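Local atomic coordinates of NADH kinase POS5, mitochondrial (Saccharomyces cerevisiae, PDB entry 3AFO), a protein that phosphorylates NADH and NAD(+) at the expense of ATP, with a twofold preference for NADH, as a key source of the cellular reductant NADPH. Residues A[180-185]-A[195-200]; A[199-204]-A[302-307]; A[279-284]-A[318-323]. All blocks are in the same frame, centred on the assembly; numbering follows the deposited sequence. Where two conformers were deposited one is given.

How the contacts relate
The three contacts lie in the beta-rich C-terminal part of the kinase, whose sheets pack as a sandwich. Contact 1 pairs strand 174-186 with 194-198, and contact 3 pairs 282-286 with 316-321 in the same antiparallel sheet, where 174-186 and 316-321 are neighbours; their centres are about 9 Å apart. Contact 2 belongs to the second sheet, joining 201-205 to the 299-303/306-311 hairpin, with its centre about 8 Å from that of contact 1 and about 15 Å from that of contact 3. Along the chain, contact 1 ends on M199 and N200, where contact 2 begins, and the segments of contacts 2 and 3 alternate. The connection between the sheets thus leads straight into the NADH pocket.

Contact 1. Residues A[180-185]-A[195-200]; sequences RLECHL and VTHAMN. With NAI (1,4-dihydronicotinamide adenine dinucleotide), chain C.
The carbonyl oxygen of C183 takes a 2.9 Å hydrogen bond from the backbone N of T196, a CA-H...O contact from V195 and a weak bond from a water. It belongs to an antiparallel beta hairpin, strand 174-186 running back as 194-198, which leads straight into N200 of the NADH pocket. C183 N bonds T196 O in return; L181 and A198 form the second hydrogen-bonded pair, with both N-H...O hydrogen bonds made and their CB atoms 4.2 Å apart.

L181, C183, T196 and A198 share the face turned to the second sheet, where L181 and C183 touch I202. On the other face E182 and H197 run side by side, CG of E182 3.8 Å from CD2 of H197, the carboxylate and ring planes 69° apart. Next along, V195 sets CG1 over the face of the H184 ring, 4.2 Å from its centroid. CD2 of H197 lies over one face of the R180 guanidinium, which pairs with E322 and bonds F134 O and T137 O.

The hydroxyl of T196 sits between its own backbone N and carbonyl carbon (chi1 47°), bringing OG1 to 3.4 Å from CB of C183 and 2.7 Å from the oxygen of that water.

Contact 2. Residues A[199-204]-A[302-307]; sequences MNDIFL and SVDGIP. With NAI (1,4-dihydronicotinamide adenine dinucleotide), chain C.
S302 and F203 meet as a hydrogen-bonded antiparallel pair, S302 N to F203 O and F203 N to S302 O, both 2.9 Å and nearly straight. CB of S302 rides over one face of the F203 ring, 3.8 Å from the centroid and nearer the rim on the CZ and CE1 side. The phenyl gets there because CG lies between the backbone N and the carbonyl carbon (chi1 61°), folding the ring back over the strand pair. Y243 meets the same ring edge-to-face, and R206 of the second subunit packs on it.

V303 is paired with I202 without hydrogen bonds; CG2 of V303 comes to 4.4 Å from CG1 of I202. It also opens a type I' turn that ends at I306 and joins strands 299-303 and 306-311.

D304, in that turn, grips the bend where strand 201-205 starts. Its backbone N binds D201 O, and its carboxylate collects three backbone N-H groups: OD2 offers its syn lone pair to M199 N (2.8 Å, 175°), while OD1 accepts N200 N from above the carboxylate plane (2.8 Å) and D201 N nearly along its C-O axis (3.0 Å).

G305 follows, at backbone angles where a CB would press on the preceding carbonyl oxygen and run into C5D of NADH.

N200 and D201 correspond to the NE/D motif of NAD kinases; OD2 of D201 accepts a very short hydrogen bond from O2D of the nicotinamide ribose, and O3D lies beside OD1. The three N-H groups turned on the D304 carboxylate probably offset the nearby D201 carboxylate, whose OD1 is 4.1 Å from OD1 of D304; by fixing the backbone there, D304 probably also helps to position D201.

Contact 3. Residues A[279-284]-A[318-323]; sequences SSHIRI and YVINEV
This is a side-by-side pairing of two antiparallel strands, 282-286 with 316-321, in the sheet that also holds 174-186, dressed on one face by a row of side chains around a tyrosine. The backbone join is short: I282 and V319 form a hydrogen-bonded pair, with V319 N to I282 O at 2.7 Å and I282 N to V319 O at 3.1 Å. Farther along, a water takes over, donating to S280 O and accepting from N321 N, so it spans the place where the strands splay apart.

Two side chains of 279-284 meet the Y318 ring, one over a face and one at its edge. R283 runs alongside it with CG anti to the backbone N (chi1 176°), which lays CG over the face of the phenol ring, 4.2 Å from the centroid, and brings CD to 3.5 Å from CE1 of Y318. The charged end goes past the ring to a salt bridge with E316 and a cation-pi contact with F218. H281 comes to the ring's edge instead, NE2 3.7 Å from CD1 of Y318, the two ring planes 66° apart. A serine at Y318 would probably leave the methylenes of R283 without the flat surface they lie on and open a gap beside the H281 ring.

Next to H281, CG2 of I320 approaches CD2 of that imidazole at 4.1 Å. Strand 174-186 borders 316-321 on its other side, with H184 and K186 against Y318 and E182 against I320, while V319 and I284 pack on strands 201-205 and 231-235, meeting I202, L204, V232 and L234.

Contact 1. Residues A[180-185]-A[195-200]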
loop_
_atom_site.group_PDB
_atom_site.type_symbol
_atom_site.label_atom_id
_atom_site.label_comp_id
_atom_site.label_asym_id
_atom_site.label_seq_id
_atom_site.Cartn_x
_atom_site.Cartn_y
_atom_site.Cartn_z
ATOM N N ARG A 180 6.442 -26.684 3.481
ATOM C CA ARG A 180 5.895 -26.512 4.824
ATOM C C ARG A 180 6.871 -25.732 5.697
ATOM O O ARG A 180 8.093 -25.888 5.564
ATOM C CB ARG A 180 5.673 -27.872 5.490
ATOM C CG ARG A 180 4.462 -28.653 5.011
ATOM C CD ARG A 180 4.156 -29.816 5.963
ATOM N NE ARG A 180 5.189 -30.853 5.912
ATOM C CZ ARG A 180 5.191 -31.962 6.654
ATOM N NH1 ARG A 180 4.203 -32.202 7.513
ATOM N NH2 ARG A 180 6.184 -32.841 6.532
ATOM N N LEU A 181 6.319 -24.915 6.596
ATOM C CA LEU A 181 7.092 -24.267 7.651
ATOM C C LEU A 181 7.000 -25.059 8.962
ATOM O O LEU A 181 6.040 -25.808 9.195
ATOM C CB LEU A 181 6.610 -22.835 7.892
ATOM C CG LEU A 181 6.778 -21.772 6.800
ATOM C CD1 LEU A 181 6.196 -20.443 7.269
ATOM C CD2 LEU A 181 8.231 -21.599 6.408
ATOM N N GLU A 182 8.010 -24.885 9.803
ATOM C CA GLU A 182 8.005 -25.422 11.155
ATOM C C GLU A 182 8.032 -24.274 12.135
ATOM O O GLU A 182 8.853 -23.364 12.007
ATOM C CB GLU A 182 9.228 -26.302 11.392
ATOM C CG GLU A 182 9.187 -27.636 10.707
ATOM C CD GLU A 182 10.348 -28.531 11.137
ATOM O OE1 GLU A 182 11.073 -28.182 12.096
ATOM O OE2 GLU A 182 10.536 -29.580 10.502
ATOM N N CYS A 183 7.114 -24.300 13.093
ATOM C CA CYS A 183 7.125 -23.361 14.204
ATOM C C CYS A 183 7.601 -24.091 15.462
ATOM O O CYS A 183 7.014 -25.102 15.857
ATOM C CB CYS A 183 5.729 -22.777 14.426
ATOM S SG CYS A 183 5.584 -21.683 15.843
ATOM N N HIS A 184 8.667 -23.583 16.072
ATOM C CA HIS A 184 9.174 -24.110 17.341
ATOM C C HIS A 184 8.860 -23.101 18.438
ATOM O O HIS A 184 9.423 -22.003 18.454
ATOM C CB HIS A 184 10.687 -24.333 17.259
ATOM C CG HIS A 184 11.092 -25.421 16.314
ATOM N ND1 HIS A 184 10.768 -25.408 14.973
ATOM C CD2 HIS A 184 11.808 -26.551 16.514
ATOM C CE1 HIS A 184 11.255 -26.490 14.393
ATOM N NE2 HIS A 184 11.896 -27.195 15.305
ATOM N N LEU A 185 7.939 -23.445 19.332
ATOM C CA LEU A 185 7.619 -22.568 20.457
ATOM C C LEU A 185 8.463 -22.909 21.680
ATOM O O LEU A 185 8.443 -24.044 22.159
ATOM C CB LEU A 185 6.126 -22.617 20.792
ATOM C CG LEU A 185 5.661 -21.904 22.073
ATOM C CD1 LEU A 185 5.820 -20.390 21.976
ATOM C CD2 LEU A 185 4.217 -22.248 22.404
ATOM N N VAL A 195 6.606 -28.176 18.723
ATOM C CA VAL A 195 6.736 -28.078 17.264
ATOM C C VAL A 195 5.391 -28.233 16.541
ATOM O O VAL A 195 4.630 -29.167 16.786
ATOM C CB VAL A 195 7.759 -29.098 16.710
ATOM C CG1 VAL A 195 8.073 -28.822 15.236
ATOM C CG2 VAL A 195 9.043 -29.081 17.545
ATOM N N THR A 196 5.106 -27.296 15.645
ATOM C CA THR A 196 3.933 -27.378 14.785
ATOM C C THR A 196 4.344 -27.157 13.326
ATOM O O THR A 196 5.409 -26.596 13.042
ATOM C CB THR A 196 2.842 -26.362 15.200
ATOM O OG1 THR A 196 3.431 -25.075 15.404
ATOM C CG2 THR A 196 2.150 -26.793 16.493
ATOM N N HIS A 197 3.496 -27.609 12.406
ATOM C CA HIS A 197 3.780 -27.531 10.987
ATOM C C HIS A 197 2.709 -26.729 10.259
ATOM O O HIS A 197 1.521 -26.870 10.546
ATOM C CB HIS A 197 3.914 -28.933 10.407
ATOM C CG HIS A 197 5.018 -29.727 11.035
ATOM N ND1 HIS A 197 4.904 -30.300 12.284
ATOM C CD2 HIS A 197 6.265 -30.020 10.598
ATOM C CE1 HIS A 197 6.034 -30.917 12.587
ATOM N NE2 HIS A 197 6.874 -30.764 11.580
ATOM N N ALA A 198 3.148 -25.884 9.328
ATOM C CA ALA A 198 2.262 -24.934 8.655
ATOM C C ALA A 198 2.308 -25.069 7.148
ATOM O O ALA A 198 3.380 -25.076 6.544
ATOM C CB ALA A 198 2.594 -23.492 9.066
ATOM N N MET A 199 1.126 -25.139 6.542
ATOM C CA MET A 199 0.999 -25.120 5.092
ATOM C C MET A 199 0.788 -23.684 4.579
ATOM O O MET A 199 1.275 -23.323 3.503
ATOM C CB MET A 199 -0.179 -26.011 4.699
ATOM C CG MET A 199 -0.586 -25.964 3.277
ATOM S SD MET A 199 -1.770 -27.289 2.969
ATOM C CE MET A 199 -1.910 -27.092 1.208
ATOM N N ASN A 200 0.047 -22.901 5.358
ATOM C CA ASN A 200 -0.276 -21.508 5.051
ATOM C C ASN A 200 0.656 -20.557 5.774
ATOM O O ASN A 200 1.454 -19.831 5.155
ATOM C CB ASN A 200 -1.697 -21.192 5.520
ATOM C CG ASN A 200 -2.697 -21.052 4.398
ATOM O OD1 ASN A 200 -3.834 -20.638 4.651
ATOM N ND2 ASN A 200 -2.308 -21.380 3.170
HETATM P PA NAI C . -11.163 -19.251 7.754
HETATM O O1A NAI C . -12.360 -19.790 7.028
HETATM O O2A NAI C . -11.501 -18.363 9.069
HETATM O O5B NAI C . -10.320 -18.276 6.868
HETATM C C5B NAI C . -10.066 -18.675 5.609
HETATM C C4B NAI C . -10.463 -17.595 4.668
HETATM O O4B NAI C . -9.194 -17.408 3.985
HETATM C C3B NAI C . -11.379 -18.389 3.744
HETATM O O3B NAI C . -12.095 -17.487 2.898
HETATM C C2B NAI C . -10.352 -19.198 2.949
HETATM O O2B NAI C . -10.843 -19.565 1.666
HETATM C C1B NAI C . -9.227 -18.181 2.763
HETATM N N9A NAI C . -7.909 -18.857 2.596
HETATM C C8A NAI C . -7.314 -19.702 3.445
HETATM N N7A NAI C . -6.139 -20.093 2.922
HETATM C C5A NAI C . -5.980 -19.475 1.751
HETATM C C6A NAI C . -4.986 -19.469 0.771
HETATM N N6A NAI C . -3.855 -20.194 0.885
HETATM N N1A NAI C . -5.180 -18.706 -0.323
HETATM C C2A NAI C . -6.272 -17.973 -0.485
HETATM N N3A NAI C . -7.232 -17.956 0.428
HETATM C C4A NAI C . -7.115 -18.696 1.545
HETATM O O3 NAI C . -10.153 -20.437 8.328
HETATM P PN NAI C . -9.553 -21.602 7.397
HETATM O O1N NAI C . -10.368 -21.732 6.146
HETATM O O2N NAI C . -9.304 -22.719 8.332
HETATM O O5D NAI C . -8.099 -21.052 6.892
HETATM C C5D NAI C . -7.123 -20.629 7.829
HETATM C C4D NAI C . -6.424 -19.385 7.304
HETATM O O4D NAI C . -7.295 -18.267 7.593
HETATM C C3D NAI C . -5.169 -19.025 8.082
HETATM O O3D NAI C . -4.042 -19.782 7.617
HETATM C C2D NAI C . -5.025 -17.524 7.740
HETATM O O2D NAI C . -4.115 -17.362 6.642
HETATM C C1D NAI C . -6.464 -17.141 7.283
HETATM N N1N NAI C . -6.885 -15.969 8.066
HETATM C C2N NAI C . -7.102 -14.784 7.370
HETATM C C3N NAI C . -7.477 -13.627 8.031
HETATM C C7N NAI C . -7.718 -12.347 7.192
HETATM O O7N NAI C . -8.091 -11.290 7.698
HETATM N N7N NAI C . -7.506 -12.481 5.898
HETATM C C4N NAI C . -7.640 -13.660 9.422
HETATM C C5N NAI C . -7.421 -14.850 10.147
HETATM C C6N NAI C . -7.034 -16.015 9.481
HETATM O O HOH W 1 4.421 -24.420 17.840
#

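Contact 2. Residues A[199-204]-A[302-307]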
loop_
_atom_site.group_PDB
_atom_site.type_symbol
_atom_site.label_atom_id
_atom_site.label_comp_id
_atom_site.label_asym_id
_atom_site.label_seq_id
_atom_site.Cartn_x
_atom_site.Cartn_y
_atom_site.Cartn_z
ATOM N N MET A 199 1.126 -25.139 6.542
ATOM C CA MET A 199 0.999 -25.120 5.092
ATOM C C MET A 199 0.788 -23.684 4.579
ATOM O O MET A 199 1.275 -23.323 3.503
ATOM C CB MET A 199 -0.179 -26.011 4.699
ATOM C CG MET A 199 -0.586 -25.964 3.277
ATOM S SD MET A 199 -1.770 -27.289 2.969
ATOM C CE MET A 199 -1.910 -27.092 1.208
ATOM N N ASN A 200 0.047 -22.901 5.358
ATOM C CA ASN A 200 -0.276 -21.508 5.051
ATOM C C ASN A 200 0.656 -20.557 5.774
ATOM O O ASN A 200 1.454 -19.831 5.155
ATOM C CB ASN A 200 -1.697 -21.192 5.520
ATOM C CG ASN A 200 -2.697 -21.052 4.398
ATOM O OD1 ASN A 200 -3.834 -20.638 4.651
ATOM N ND2 ASN A 200 -2.308 -21.380 3.170
ATOM N N ASP A 201 0.522 -20.534 7.093
ATOM C CA ASP A 201 1.178 -19.513 7.874
ATOM C C ASP A 201 1.295 -19.786 9.354
ATOM O O ASP A 201 0.625 -20.664 9.913
ATOM C CB ASP A 201 0.478 -18.159 7.658
ATOM C CG ASP A 201 -1.040 -18.252 7.732
ATOM O OD1 ASP A 201 -1.588 -19.066 8.522
ATOM O OD2 ASP A 201 -1.691 -17.477 6.995
ATOM N N ILE A 202 2.161 -18.995 9.976
ATOM C CA ILE A 202 2.301 -18.913 11.408
ATOM C C ILE A 202 2.126 -17.443 11.743
ATOM O O ILE A 202 2.803 -16.582 11.149
ATOM C CB ILE A 202 3.693 -19.399 11.849
ATOM C CG1 ILE A 202 3.842 -20.886 11.496
ATOM C CG2 ILE A 202 3.913 -19.138 13.369
ATOM C CD1 ILE A 202 5.227 -21.288 10.994
ATOM N N PHE A 203 1.227 -17.132 12.670
ATOM C CA PHE A 203 1.047 -15.720 13.037
ATOM C C PHE A 203 0.826 -15.436 14.502
ATOM O O PHE A 203 0.352 -16.288 15.251
ATOM C CB PHE A 203 0.009 -14.988 12.146
ATOM C CG PHE A 203 -1.388 -15.546 12.205
ATOM C CD1 PHE A 203 -2.308 -15.072 13.137
ATOM C CD2 PHE A 203 -1.807 -16.489 11.286
ATOM C CE1 PHE A 203 -3.614 -15.573 13.164
ATOM C CE2 PHE A 203 -3.123 -16.988 11.310
ATOM C CZ PHE A 203 -4.015 -16.531 12.248
ATOM N N LEU A 204 1.245 -14.237 14.888
ATOM C CA LEU A 204 1.096 -13.709 16.226
ATOM C C LEU A 204 0.126 -12.541 16.124
ATOM O O LEU A 204 0.185 -11.765 15.166
ATOM C CB LEU A 204 2.447 -13.241 16.760
ATOM C CG LEU A 204 3.479 -14.352 16.981
ATOM C CD1 LEU A 204 4.872 -13.771 17.188
ATOM C CD2 LEU A 204 3.076 -15.220 18.192
ATOM N N SER A 302 -1.195 -18.518 16.299
ATOM C CA SER A 302 -1.966 -19.409 15.450
ATOM C C SER A 302 -1.122 -20.013 14.342
ATOM O O SER A 302 -0.184 -19.385 13.842
ATOM C CB SER A 302 -3.176 -18.683 14.851
ATOM O OG SER A 302 -3.942 -18.065 15.874
ATOM N N VAL A 303 -1.464 -21.243 13.965
ATOM C CA VAL A 303 -0.746 -21.968 12.928
ATOM C C VAL A 303 -1.822 -22.477 11.972
ATOM O O VAL A 303 -2.731 -23.219 12.381
ATOM C CB VAL A 303 0.056 -23.166 13.501
ATOM C CG1 VAL A 303 0.641 -24.008 12.369
ATOM C CG2 VAL A 303 1.158 -22.710 14.460
ATOM N N ASP A 304 -1.738 -22.059 10.710
ATOM C CA ASP A 304 -2.810 -22.300 9.718
ATOM C C ASP A 304 -4.205 -21.932 10.240
ATOM O O ASP A 304 -5.193 -22.591 9.919
ATOM C CB ASP A 304 -2.761 -23.743 9.203
ATOM C CG ASP A 304 -1.515 -24.020 8.397
ATOM O OD1 ASP A 304 -0.894 -23.035 7.943
ATOM O OD2 ASP A 304 -1.144 -25.204 8.206
ATOM N N GLY A 305 -4.281 -20.866 11.034
ATOM C CA GLY A 305 -5.568 -20.374 11.527
ATOM C C GLY A 305 -6.032 -20.975 12.845
ATOM O O GLY A 305 -6.915 -20.417 13.502
ATOM N N ILE A 306 -5.414 -22.084 13.243
ATOM C CA ILE A 306 -5.752 -22.791 14.483
ATOM C C ILE A 306 -5.036 -22.174 15.682
ATOM O O ILE A 306 -3.812 -22.208 15.746
ATOM C CB ILE A 306 -5.434 -24.315 14.365
ATOM C CG1 ILE A 306 -6.256 -24.939 13.228
ATOM C CG2 ILE A 306 -5.723 -25.061 15.686
ATOM C CD1 ILE A 306 -7.787 -24.800 13.415
ATOM N N PRO A 307 -5.803 -21.588 16.628
ATOM C CA PRO A 307 -5.197 -21.006 17.830
ATOM C C PRO A 307 -4.452 -22.087 18.585
ATOM O O PRO A 307 -4.996 -23.173 18.791
ATOM C CB PRO A 307 -6.406 -20.528 18.636
ATOM C CG PRO A 307 -7.477 -20.303 17.593
ATOM C CD PRO A 307 -7.269 -21.408 16.617
HETATM P PA NAI C . -11.163 -19.251 7.754
HETATM O O1A NAI C . -12.360 -19.790 7.028
HETATM O O2A NAI C . -11.501 -18.363 9.069
HETATM O O5B NAI C . -10.320 -18.276 6.868
HETATM C C5B NAI C . -10.066 -18.675 5.609
HETATM C C4B NAI C . -10.463 -17.595 4.668
HETATM O O4B NAI C . -9.194 -17.408 3.985
HETATM C C3B NAI C . -11.379 -18.389 3.744
HETATM O O3B NAI C . -12.095 -17.487 2.898
HETATM C C2B NAI C . -10.352 -19.198 2.949
HETATM O O2B NAI C . -10.843 -19.565 1.666
HETATM C C1B NAI C . -9.227 -18.181 2.763
HETATM N N9A NAI C . -7.909 -18.857 2.596
HETATM C C8A NAI C . -7.314 -19.702 3.445
HETATM N N7A NAI C . -6.139 -20.093 2.922
HETATM C C5A NAI C . -5.980 -19.475 1.751
HETATM C C6A NAI C . -4.986 -19.469 0.771
HETATM N N6A NAI C . -3.855 -20.194 0.885
HETATM N N1A NAI C . -5.180 -18.706 -0.323
HETATM C C2A NAI C . -6.272 -17.973 -0.485
HETATM N N3A NAI C . -7.232 -17.956 0.428
HETATM C C4A NAI C . -7.115 -18.696 1.545
HETATM O O3 NAI C . -10.153 -20.437 8.328
HETATM P PN NAI C . -9.553 -21.602 7.397
HETATM O O1N NAI C . -10.368 -21.732 6.146
HETATM O O2N NAI C . -9.304 -22.719 8.332
HETATM O O5D NAI C . -8.099 -21.052 6.892
HETATM C C5D NAI C . -7.123 -20.629 7.829
HETATM C C4D NAI C . -6.424 -19.385 7.304
HETATM O O4D NAI C . -7.295 -18.267 7.593
HETATM C C3D NAI C . -5.169 -19.025 8.082
HETATM O O3D NAI C . -4.042 -19.782 7.617
HETATM C C2D NAI C . -5.025 -17.524 7.740
HETATM O O2D NAI C . -4.115 -17.362 6.642
HETATM C C1D NAI C . -6.464 -17.141 7.283
HETATM N N1N NAI C . -6.885 -15.969 8.066
HETATM C C2N NAI C . -7.102 -14.784 7.370
HETATM C C3N NAI C . -7.477 -13.627 8.031
HETATM C C7N NAI C . -7.718 -12.347 7.192
HETATM O O7N NAI C . -8.091 -11.290 7.698
HETATM N N7N NAI C . -7.506 -12.481 5.898
HETATM C C4N NAI C . -7.640 -13.660 9.422
HETATM C C5N NAI C . -7.421 -14.850 10.147
HETATM C C6N NAI C . -7.034 -16.015 9.481
#

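Contact 3. Residues A[279-284]-A[318-323]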
loop_
_atom_site.group_PDB
_atom_site.type_symbol
_atom_site.label_atom_id
_atom_site.label_comp_id
_atom_site.label_asym_id
_atom_site.label_seq_id
_atom_site.Cartn_x
_atom_site.Cartn_y
_atom_site.Cartn_z
ATOM N N SER A 279 15.944 -20.690 3.163
ATOM C CA SER A 279 16.993 -21.121 4.090
ATOM C C SER A 279 17.044 -20.342 5.410
ATOM O O SER A 279 17.818 -20.693 6.313
ATOM C CB SER A 279 18.351 -21.022 3.384
ATOM O OG SER A 279 18.567 -19.692 2.880
ATOM N N SER A 280 16.229 -19.291 5.525
ATOM C CA SER A 280 16.250 -18.368 6.675
ATOM C C SER A 280 15.922 -19.012 8.018
ATOM O O SER A 280 15.151 -19.951 8.079
ATOM C CB SER A 280 15.259 -17.227 6.455
ATOM O OG SER A 280 15.667 -16.414 5.382
ATOM N N HIS A 281 16.506 -18.461 9.078
ATOM C CA HIS A 281 16.244 -18.857 10.450
ATOM C C HIS A 281 15.601 -17.636 11.100
ATOM O O HIS A 281 16.208 -16.560 11.168
ATOM C CB HIS A 281 17.574 -19.212 11.132
ATOM C CG HIS A 281 17.452 -19.553 12.584
ATOM N ND1 HIS A 281 17.488 -18.597 13.579
ATOM C CD2 HIS A 281 17.306 -20.746 13.213
ATOM C CE1 HIS A 281 17.364 -19.186 14.758
ATOM N NE2 HIS A 281 17.254 -20.491 14.564
ATOM N N ILE A 282 14.362 -17.783 11.536
ATOM C CA ILE A 282 13.605 -16.656 12.059
ATOM C C ILE A 282 13.284 -16.914 13.514
ATOM O O ILE A 282 12.782 -17.988 13.862
ATOM C CB ILE A 282 12.285 -16.425 11.274
ATOM C CG1 ILE A 282 12.589 -16.222 9.776
ATOM C CG2 ILE A 282 11.515 -15.211 11.856
ATOM C CD1 ILE A 282 11.370 -16.254 8.845
ATOM N N ARG A 283 13.601 -15.939 14.356
ATOM C CA ARG A 283 13.229 -15.988 15.758
ATOM C C ARG A 283 12.455 -14.730 16.105
ATOM O O ARG A 283 12.893 -13.612 15.776
ATOM C CB ARG A 283 14.477 -16.129 16.655
ATOM C CG ARG A 283 14.178 -16.098 18.162
ATOM C CD ARG A 283 15.428 -16.397 18.984
ATOM N NE ARG A 283 16.442 -15.350 18.887
ATOM C CZ ARG A 283 16.645 -14.416 19.811
ATOM N NH1 ARG A 283 15.897 -14.386 20.911
ATOM N NH2 ARG A 283 17.596 -13.510 19.640
ATOM N N ILE A 284 11.306 -14.922 16.757
ATOM C CA ILE A 284 10.486 -13.813 17.248
ATOM C C ILE A 284 10.228 -13.947 18.759
ATOM O O ILE A 284 9.655 -14.934 19.213
ATOM C CB ILE A 284 9.153 -13.668 16.452
ATOM C CG1 ILE A 284 9.440 -13.482 14.951
ATOM C CG2 ILE A 284 8.307 -12.505 17.022
ATOM C CD1 ILE A 284 8.188 -13.352 14.067
ATOM N N TYR A 318 10.532 -19.954 16.965
ATOM C CA TYR A 318 11.544 -20.138 15.934
ATOM C C TYR A 318 10.839 -20.685 14.706
ATOM O O TYR A 318 10.055 -21.634 14.806
ATOM C CB TYR A 318 12.616 -21.136 16.376
ATOM C CG TYR A 318 13.454 -20.683 17.540
ATOM C CD1 TYR A 318 14.776 -20.273 17.357
ATOM C CD2 TYR A 318 12.926 -20.666 18.835
ATOM C CE1 TYR A 318 15.554 -19.855 18.446
ATOM C CE2 TYR A 318 13.694 -20.259 19.924
ATOM C CZ TYR A 318 15.002 -19.858 19.723
ATOM O OH TYR A 318 15.734 -19.440 20.807
ATOM N N VAL A 319 11.089 -20.076 13.553
ATOM C CA VAL A 319 10.409 -20.486 12.334
ATOM C C VAL A 319 11.422 -20.776 11.248
ATOM O O VAL A 319 12.285 -19.942 10.944
ATOM C CB VAL A 319 9.367 -19.433 11.862
ATOM C CG1 VAL A 319 8.764 -19.843 10.529
ATOM C CG2 VAL A 319 8.255 -19.266 12.900
ATOM N N ILE A 320 11.319 -21.972 10.680
ATOM C CA ILE A 320 12.200 -22.413 9.614
ATOM C C ILE A 320 11.365 -23.185 8.598
ATOM O O ILE A 320 10.262 -23.645 8.899
ATOM C CB ILE A 320 13.357 -23.360 10.131
ATOM C CG1 ILE A 320 12.804 -24.560 10.930
ATOM C CG2 ILE A 320 14.409 -22.592 10.942
ATOM C CD1 ILE A 320 13.820 -25.734 11.114
ATOM N N ASN A 321 11.907 -23.332 7.394
ATOM C CA ASN A 321 11.359 -24.246 6.410
ATOM C C ASN A 321 11.661 -25.678 6.843
ATOM O O ASN A 321 12.670 -25.923 7.514
ATOM C CB ASN A 321 12.003 -23.979 5.049
ATOM C CG ASN A 321 11.182 -24.516 3.901
ATOM O OD1 ASN A 321 11.702 -25.188 3.011
ATOM N ND2 ASN A 321 9.889 -24.226 3.917
ATOM N N GLU A 322 10.783 -26.609 6.477
ATOM C CA GLU A 322 10.986 -28.039 6.739
ATOM C C GLU A 322 12.379 -28.536 6.300
ATOM O O GLU A 322 13.066 -29.265 7.037
ATOM C CB GLU A 322 9.893 -28.835 6.034
ATOM C CG GLU A 322 9.760 -30.258 6.506
ATOM C CD GLU A 322 8.861 -31.081 5.612
ATOM O OE1 GLU A 322 8.155 -30.487 4.758
ATOM O OE2 GLU A 322 8.862 -32.325 5.771
ATOM N N VAL A 323 12.800 -28.126 5.109
ATOM C CA VAL A 323 14.132 -28.491 4.601
ATOM C C VAL A 323 14.924 -27.283 4.095
ATOM O O VAL A 323 14.343 -26.307 3.609
ATOM C CB VAL A 323 14.057 -29.555 3.471
ATOM C CG1 VAL A 323 13.732 -30.946 4.048
ATOM C CG2 VAL A 323 13.043 -29.145 2.399
HETATM O O HOH W 2 14.485 -22.210 6.997
#